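Local structure of esterase (Alcaligenes sp., 1QLW) at residues Glu238-Leu243 with Asp274-Ala279; Gly232-Pro237 with Lys267-Phe272. The protein probably hydrolyses carboxylic esters, as a bacterial carboxylesterase of the alpha/beta-hydrolase fold. All coordinates share one frame; numbering follows the deposited sequence.

Interaction 1: Glu238-Leu243 with Asp274-Ala279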
ATOM      1  N   GLU A 238     -20.176  17.086 -24.492  1.00 23.25           N
ATOM      2  CA  GLU A 238     -21.093  17.903 -23.739  1.00 26.40           C
ATOM      3  C   GLU A 238     -20.574  18.268 -22.353  1.00 25.10           C
ATOM      4  O   GLU A 238     -21.163  19.116 -21.677  1.00 26.20           O
ATOM      5  CB  GLU A 238     -22.437  17.172 -23.610  1.00 29.91           C
ATOM      6  CG  GLU A 238     -23.170  16.911 -24.904  1.00 33.21           C
ATOM      7  CD  GLU A 238     -22.598  15.848 -25.803  1.00 34.94           C
ATOM      8  OE1 GLU A 238     -21.880  14.933 -25.348  1.00 33.87           O
ATOM      9  OE2 GLU A 238     -22.880  15.925 -27.025  1.00 37.67           O
ATOM     10  N   ASP A 239     -19.484  17.670 -21.891  1.00 23.68           N
ATOM     11  CA  ASP A 239     -18.907  17.933 -20.588  1.00 22.87           C
ATOM     12  C   ASP A 239     -17.807  18.973 -20.624  1.00 21.67           C
ATOM     13  O   ASP A 239     -17.209  19.230 -19.574  1.00 22.89           O
ATOM     14  CB  ASP A 239     -18.307  16.618 -20.068  1.00 24.06           C
ATOM     15  CG  ASP A 239     -19.310  15.546 -19.713  1.00 26.22           C
ATOM     16  OD1 ASP A 239     -20.482  15.848 -19.409  1.00 31.09           O
ATOM     17  OD2 ASP A 239     -18.889  14.363 -19.667  1.00 26.15           O
ATOM     18  N   VAL A 240     -17.543  19.627 -21.763  1.00 21.79           N
ATOM     19  CA  VAL A 240     -16.370  20.479 -21.824  1.00 21.76           C
ATOM     20  C   VAL A 240     -16.461  21.809 -21.130  1.00 22.57           C
ATOM     21  O   VAL A 240     -15.411  22.316 -20.729  1.00 21.66           O
ATOM     22  CB  VAL A 240     -15.841  20.666 -23.265  1.00 22.75           C
ATOM     23  CG1 VAL A 240     -15.436  19.320 -23.853  1.00 23.60           C
ATOM     24  CG2 VAL A 240     -16.849  21.356 -24.163  1.00 23.33           C
ATOM     25  N   LYS A 241     -17.642  22.436 -21.046  1.00 25.23           N
ATOM     26  CA  LYS A 241     -17.726  23.796 -20.509  1.00 27.42           C
ATOM     27  C   LYS A 241     -17.067  23.996 -19.163  1.00 25.91           C
ATOM     28  O   LYS A 241     -16.220  24.888 -19.004  1.00 26.46           O
ATOM     29  CB  LYS A 241     -19.156  24.337 -20.544  1.00 33.00           C
ATOM     30  CG  LYS A 241     -19.938  23.969 -21.793  1.00 37.75           C
ATOM     31  CD  LYS A 241     -20.744  22.692 -21.570  1.00 41.87           C
ATOM     32  CE  LYS A 241     -22.054  22.993 -20.859  1.00 44.50           C
ATOM     33  NZ  LYS A 241     -21.967  22.785 -19.387  1.00 46.59           N
ATOM     34  N   PRO A 242     -17.285  23.112 -18.195  1.00 25.45           N
ATOM     35  CA  PRO A 242     -16.657  23.228 -16.888  1.00 26.03           C
ATOM     36  C   PRO A 242     -15.157  23.003 -16.886  1.00 24.27           C
ATOM     37  O   PRO A 242     -14.476  23.295 -15.888  1.00 25.83           O
ATOM     38  CB  PRO A 242     -17.394  22.193 -16.034  1.00 27.38           C
ATOM     39  CG  PRO A 242     -18.696  21.965 -16.740  1.00 28.38           C
ATOM     40  CD  PRO A 242     -18.351  22.081 -18.204  1.00 27.35           C
ATOM     41  N   LEU A 243     -14.572  22.509 -17.966  1.00 21.73           N
ATOM     42  CA  LEU A 243     -13.164  22.189 -18.082  1.00 20.35           C
ATOM     43  C   LEU A 243     -12.322  23.143 -18.900  1.00 20.43           C
ATOM     44  O   LEU A 243     -11.121  22.929 -19.112  1.00 21.11           O
ATOM     45  CB  LEU A 243     -13.054  20.780 -18.730  1.00 21.02           C
ATOM     46  CG  LEU A 243     -13.824  19.678 -17.997  1.00 21.55           C
ATOM     47  CD1 LEU A 243     -13.732  18.367 -18.759  1.00 22.13           C
ATOM     48  CD2 LEU A 243     -13.318  19.473 -16.573  1.00 23.74           C
ATOM     49  N   ASP A 274     -11.164  17.589 -29.184  1.00 16.60           N
ATOM     50  CA  ASP A 274     -11.581  18.546 -30.203  1.00 16.78           C
ATOM     51  C   ASP A 274     -12.686  19.447 -29.700  1.00 17.72           C
ATOM     52  O   ASP A 274     -12.671  20.654 -29.965  1.00 17.88           O
ATOM     53  CB  ASP A 274     -12.030  17.787 -31.458  1.00 17.92           C
ATOM     54  CG  ASP A 274     -10.884  17.087 -32.154  1.00 19.01           C
ATOM     55  OD1 ASP A 274      -9.697  17.359 -31.876  1.00 20.59           O
ATOM     56  OD2 ASP A 274     -11.207  16.248 -33.021  1.00 20.74           O
ATOM     57  N   ALA A 275     -13.672  18.885 -29.004  1.00 16.91           N
ATOM     58  CA  ALA A 275     -14.742  19.684 -28.417  1.00 18.30           C
ATOM     59  C   ALA A 275     -14.203  20.680 -27.401  1.00 17.87           C
ATOM     60  O   ALA A 275     -14.661  21.824 -27.347  1.00 18.73           O
ATOM     61  CB  ALA A 275     -15.799  18.803 -27.778  1.00 19.80           C
ATOM     62  N   LEU A 276     -13.236  20.251 -26.600  1.00 16.64           N
ATOM     63  CA  LEU A 276     -12.634  21.115 -25.597  1.00 16.40           C
ATOM     64  C   LEU A 276     -11.947  22.304 -26.253  1.00 16.98           C
ATOM     65  O   LEU A 276     -12.129  23.459 -25.845  1.00 18.27           O
ATOM     66  CB  LEU A 276     -11.653  20.295 -24.767  1.00 17.01           C
ATOM     67  CG  LEU A 276     -10.941  21.054 -23.647  1.00 17.04           C
ATOM     68  CD1 LEU A 276     -11.920  21.572 -22.609  1.00 18.61           C
ATOM     69  CD2 LEU A 276      -9.911  20.131 -22.993  1.00 17.91           C
ATOM     70  N   ASN A 277     -11.151  22.042 -27.302  1.00 16.82           N
ATOM     71  CA  ASN A 277     -10.494  23.141 -28.004  1.00 17.98           C
ATOM     72  C   ASN A 277     -11.501  24.060 -28.680  1.00 17.76           C
ATOM     73  O   ASN A 277     -11.342  25.286 -28.641  1.00 19.75           O
ATOM     74  CB  ASN A 277      -9.486  22.597 -29.008  1.00 17.51           C
ATOM     75  CG  ASN A 277      -8.277  22.000 -28.307  1.00 18.61           C
ATOM     76  OD1 ASN A 277      -7.850  22.513 -27.272  1.00 20.21           O
ATOM     77  ND2 ASN A 277      -7.745  20.934 -28.875  1.00 18.21           N
ATOM     78  N   ALA A 278     -12.559  23.481 -29.258  1.00 18.51           N
ATOM     79  CA  ALA A 278     -13.555  24.316 -29.936  1.00 19.87           C
ATOM     80  C   ALA A 278     -14.294  25.223 -28.970  1.00 20.23           C
ATOM     81  O   ALA A 278     -14.725  26.314 -29.363  1.00 21.99           O
ATOM     82  CB  ALA A 278     -14.529  23.436 -30.700  1.00 21.02           C
ATOM     83  N   ALA A 279     -14.407  24.826 -27.704  1.00 19.65           N
ATOM     84  CA  ALA A 279     -15.074  25.581 -26.672  1.00 20.79           C
ATOM     85  C   ALA A 279     -14.160  26.589 -25.975  1.00 21.16           C
ATOM     86  O   ALA A 279     -14.597  27.259 -25.031  1.00 24.09           O
ATOM     87  CB  ALA A 279     -15.648  24.661 -25.594  1.00 22.25           C
TER
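Val240 and Leu276 bring the two backbones closest, their CA atoms 5.3 Å apart, where a turn between two short 3-10 segments passes the C-terminal end of helix 263-278. No hydrogen bond crosses; backbone bonds run within each segment instead, such as Leu243 N to Val240 O at 2.9 Å on one side and Ala279 N to Ala275 O on the other. What joins them is apolar packing centred on Val240. Its CB points at the helix and its two methyls divide the work. CG1, anti to the carbonyl carbon and beside the backbone N (chi1 -61°), lies against the helix backbone 3.6 Å from Leu276 N, and touches the CB atoms of Ala275 and Leu276. Val240 CG2 meets Ala279 CB, just past the helix end, at 3.8 Å. In the alpha/beta-hydrolase fold this is a loop-on-helix contact: the connection from strand 223-229 to strand 248-252 is laid along the helix that leads into strand 283-287. Ala275 and Ala279 offer only their CB methyls to Val240, whose branches reach close to the helix backbone. Cutting Val240 back to an alanine is likely to leave Ala279 CB without its methyl partner and open a gap beside Leu276 N. Leu276 reaches back: with CG anti to its own N (chi1 -179°), CD1 extends to Leu243, 3.8 Å from Leu243 O and 4.1 Å from Leu243 CB. Beyond this pair, Leu243 packs on Phe213 and Ala216 of helix 211-218, while Asn277 OD1 takes a hydrogen bond from Gly283 N.

Interaction 2: Gly232-Pro237 with Lys267-Phe272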
ATOM      1  N   GLY A 232     -10.057   4.758 -19.754  1.00 14.60           N
ATOM      2  CA  GLY A 232     -11.144   3.870 -20.145  1.00 16.31           C
ATOM      3  C   GLY A 232     -12.292   4.669 -20.738  1.00 16.14           C
ATOM      4  O   GLY A 232     -12.966   4.190 -21.658  1.00 18.91           O
ATOM      5  N   GLU A 233     -12.501   5.869 -20.213  1.00 16.25           N
ATOM      6  CA  GLU A 233     -13.486   6.794 -20.750  1.00 19.39           C
ATOM      7  C   GLU A 233     -12.946   8.217 -20.642  1.00 17.98           C
ATOM      8  O   GLU A 233     -12.345   8.576 -19.640  1.00 18.02           O
ATOM      9  CB  GLU A 233     -14.788   6.709 -19.958  1.00 23.71           C
ATOM     10  CG  GLU A 233     -15.593   5.439 -20.065  1.00 29.56           C
ATOM     11  CD  GLU A 233     -15.975   4.990 -21.456  1.00 34.49           C
ATOM     12  OE1 GLU A 233     -16.176   5.834 -22.354  1.00 37.37           O
ATOM     13  OE2 GLU A 233     -16.087   3.768 -21.711  1.00 36.89           O
ATOM     14  N   CYS A 234     -13.185   9.014 -21.680  1.00 21.18           N
ATOM     15  CA  CYS A 234     -12.928  10.450 -21.626  1.00 20.49           C
ATOM     16  C   CYS A 234     -14.303  11.083 -21.394  1.00 18.98           C
ATOM     17  O   CYS A 234     -15.341  10.448 -21.622  1.00 21.23           O
ATOM     18  CB  CYS A 234     -12.312  10.944 -22.941  1.00 21.45           C
ATOM     19  SG  CYS A 234     -10.549  10.758 -23.124  1.00 22.01           S
ATOM     20  N   PRO A 235     -14.356  12.329 -20.959  1.00 18.13           N
ATOM     21  CA  PRO A 235     -15.620  13.047 -20.864  1.00 18.85           C
ATOM     22  C   PRO A 235     -16.321  13.122 -22.215  1.00 19.39           C
ATOM     23  O   PRO A 235     -15.658  12.989 -23.256  1.00 20.52           O
ATOM     24  CB  PRO A 235     -15.225  14.443 -20.403  1.00 19.20           C
ATOM     25  CG  PRO A 235     -13.902  14.266 -19.743  1.00 19.28           C
ATOM     26  CD  PRO A 235     -13.218  13.177 -20.551  1.00 18.81           C
ATOM     27  N   LYS A 236     -17.632  13.303 -22.200  1.00 20.20           N
ATOM     28  CA  LYS A 236     -18.400  13.497 -23.426  1.00 21.57           C
ATOM     29  C   LYS A 236     -18.191  14.917 -23.910  1.00 22.78           C
ATOM     30  O   LYS A 236     -17.726  15.817 -23.206  1.00 23.81           O
ATOM     31  CB  LYS A 236     -19.874  13.222 -23.166  1.00 24.12           C
ATOM     32  CG  LYS A 236     -20.211  11.830 -22.688  1.00 27.38           C
ATOM     33  CD  LYS A 236     -19.824  10.768 -23.696  1.00 31.73           C
ATOM     34  CE  LYS A 236     -20.430   9.421 -23.326  1.00 35.49           C
ATOM     35  NZ  LYS A 236     -21.910   9.405 -23.442  1.00 38.34           N
ATOM     36  N   PRO A 237     -18.374  15.152 -25.221  1.00 24.29           N
ATOM     37  CA  PRO A 237     -18.186  16.485 -25.779  1.00 24.06           C
ATOM     38  C   PRO A 237     -19.031  17.489 -25.020  1.00 23.46           C
ATOM     39  O   PRO A 237     -18.635  18.635 -24.811  1.00 24.33           O
ATOM     40  CB  PRO A 237     -18.568  16.379 -27.234  1.00 25.73           C
ATOM     41  CG  PRO A 237     -18.954  14.984 -27.500  1.00 28.17           C
ATOM     42  CD  PRO A 237     -18.922  14.214 -26.217  1.00 25.81           C
ATOM     43  N   LYS A 267     -10.667   7.048 -30.322  1.00 17.83           N
ATOM     44  CA  LYS A 267     -11.557   7.890 -31.121  1.00 19.36           C
ATOM     45  C   LYS A 267     -12.415   8.806 -30.263  1.00 18.40           C
ATOM     46  O   LYS A 267     -12.576  10.000 -30.541  1.00 18.80           O
ATOM     47  CB  LYS A 267     -12.453   6.956 -31.934  1.00 24.46           C
ATOM     48  CG  LYS A 267     -13.271   7.504 -33.062  1.00 27.30           C
ATOM     49  CD  LYS A 267     -13.761   6.289 -33.867  1.00 30.74           C
ATOM     50  CE  LYS A 267     -14.952   6.699 -34.709  1.00 33.40           C
ATOM     51  NZ  LYS A 267     -15.472   5.515 -35.440  1.00 34.69           N
ATOM     52  N   ALA A 268     -12.999   8.255 -29.199  1.00 17.61           N
ATOM     53  CA  ALA A 268     -13.830   9.038 -28.293  1.00 18.77           C
ATOM     54  C   ALA A 268     -13.013  10.116 -27.593  1.00 17.45           C
ATOM     55  O   ALA A 268     -13.521  11.207 -27.369  1.00 18.60           O
ATOM     56  CB  ALA A 268     -14.494   8.140 -27.262  1.00 20.87           C
ATOM     57  N   CYS A 269     -11.772   9.810 -27.230  1.00 16.97           N
ATOM     58  CA  CYS A 269     -10.942  10.835 -26.591  1.00 16.90           C
ATOM     59  C   CYS A 269     -10.647  11.962 -27.566  1.00 15.82           C
ATOM     60  O   CYS A 269     -10.631  13.123 -27.148  1.00 16.21           O
ATOM     61  CB  CYS A 269      -9.699  10.192 -26.012  1.00 16.75           C
ATOM     62  SG  CYS A 269     -10.062   9.271 -24.500  1.00 19.23           S
ATOM     63  N   HIS A 270     -10.453  11.680 -28.851  1.00 15.99           N
ATOM     64  CA  HIS A 270     -10.310  12.768 -29.822  1.00 16.36           C
ATOM     65  C   HIS A 270     -11.564  13.637 -29.854  1.00 16.21           C
ATOM     66  O   HIS A 270     -11.453  14.859 -29.959  1.00 17.84           O
ATOM     67  CB  HIS A 270     -10.083  12.236 -31.234  1.00 16.97           C
ATOM     68  CG  HIS A 270      -8.668  11.865 -31.513  1.00 16.82           C
ATOM     69  ND1 HIS A 270      -7.636  12.778 -31.545  1.00 17.82           N
ATOM     70  CD2 HIS A 270      -8.132  10.653 -31.829  1.00 17.81           C
ATOM     71  CE1 HIS A 270      -6.525  12.154 -31.897  1.00 18.09           C
ATOM     72  NE2 HIS A 270      -6.796  10.862 -32.057  1.00 18.52           N
ATOM     73  N   ALA A 271     -12.743  13.033 -29.806  1.00 16.74           N
ATOM     74  CA  ALA A 271     -13.976  13.832 -29.874  1.00 17.57           C
ATOM     75  C   ALA A 271     -13.991  14.804 -28.695  1.00 16.54           C
ATOM     76  O   ALA A 271     -14.396  15.951 -28.841  1.00 17.74           O
ATOM     77  CB  ALA A 271     -15.185  12.948 -29.923  1.00 19.50           C
ATOM     78  N   PHE A 272     -13.611  14.324 -27.516  1.00 16.69           N
ATOM     79  CA  PHE A 272     -13.522  15.163 -26.331  1.00 16.16           C
ATOM     80  C   PHE A 272     -12.531  16.291 -26.510  1.00 16.23           C
ATOM     81  O   PHE A 272     -12.870  17.447 -26.268  1.00 17.18           O
ATOM     82  CB  PHE A 272     -13.137  14.278 -25.124  1.00 16.94           C
ATOM     83  CG  PHE A 272     -12.640  15.048 -23.942  1.00 17.20           C
ATOM     84  CD1 PHE A 272     -13.416  15.996 -23.315  1.00 18.35           C
ATOM     85  CD2 PHE A 272     -11.340  14.778 -23.521  1.00 18.60           C
ATOM     86  CE1 PHE A 272     -12.875  16.688 -22.229  1.00 20.13           C
ATOM     87  CE2 PHE A 272     -10.820  15.449 -22.434  1.00 19.96           C
ATOM     88  CZ  PHE A 272     -11.587  16.409 -21.823  1.00 20.20           C
TER
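Cys234 and Cys269 are joined covalently, the SG atoms 2.1 Å apart with a chi3 of 99°, near the right angle an unstrained disulfide prefers. In both residues SG stands beside the backbone N, anti to the carbonyl carbon, and the bridge draws the CA atoms to 5.4 Å. It ties an irregular loop to helix 263-278, and Cys269 also touches Phe252 and Leu285 of strands 248-252 and 283-287. The second kind of contact is CH-pi. Pro235 lies on one face of the Phe272 ring, with CD 3.6 Å from the ring centroid and only 3° off the normal, almost exactly above the centre. CG lies over the same face, 3.6 Å from Phe272 CE1, and CB follows toward the CE1-CD1 side. Phe272 places its ring under the proline by holding CG anti to the backbone N (chi1 164°). Cys234 adds an oblique sulfur-aromatic approach, SG 5.2 Å from the Phe272 centroid, and Cys234 CB also packs against Phe272 CD2. Apart from these, the polar atom nearest the phenylalanine is Pro235 O, 3.4 Å from Phe272 CB; it is a packing contact, for no hydrogen bond links the segments. Farther along, the loop stays beside the helix, and Pro237 CA is 4.9 Å from Phe272 CA. The Phe272 ring also meets Phe213 edge-to-face. Together these contacts form a disulfide-bridged loop-helix junction in an alpha/beta-hydrolase fold, where the loop following strand 223-229 is bonded to the helix between strands 248-252 and 283-287.

How the interactions relate
Interactions 1 and 2 have centres 11 Å apart and use successive parts of the same two elements. Residues 232-237 run directly into 238-243 in the loop between strands 223-229 and 248-252; 267-272 and 274-279 follow each other on helix 263-278 and the turn ending it. Loop and helix thus run side by side in the same direction, joined first by the disulfide and the proline-phenylalanine contact, then by aliphatic packing. Phe272 connects the two sites, its CD1 3.9 Å from Val240 CG1 and its CE1 3.9 Å from Leu243 CD1, while Ala275 CB touches Pro237 CB. The loop is thereby held along the helix over both contacts, beside parallel strands of the central sheet.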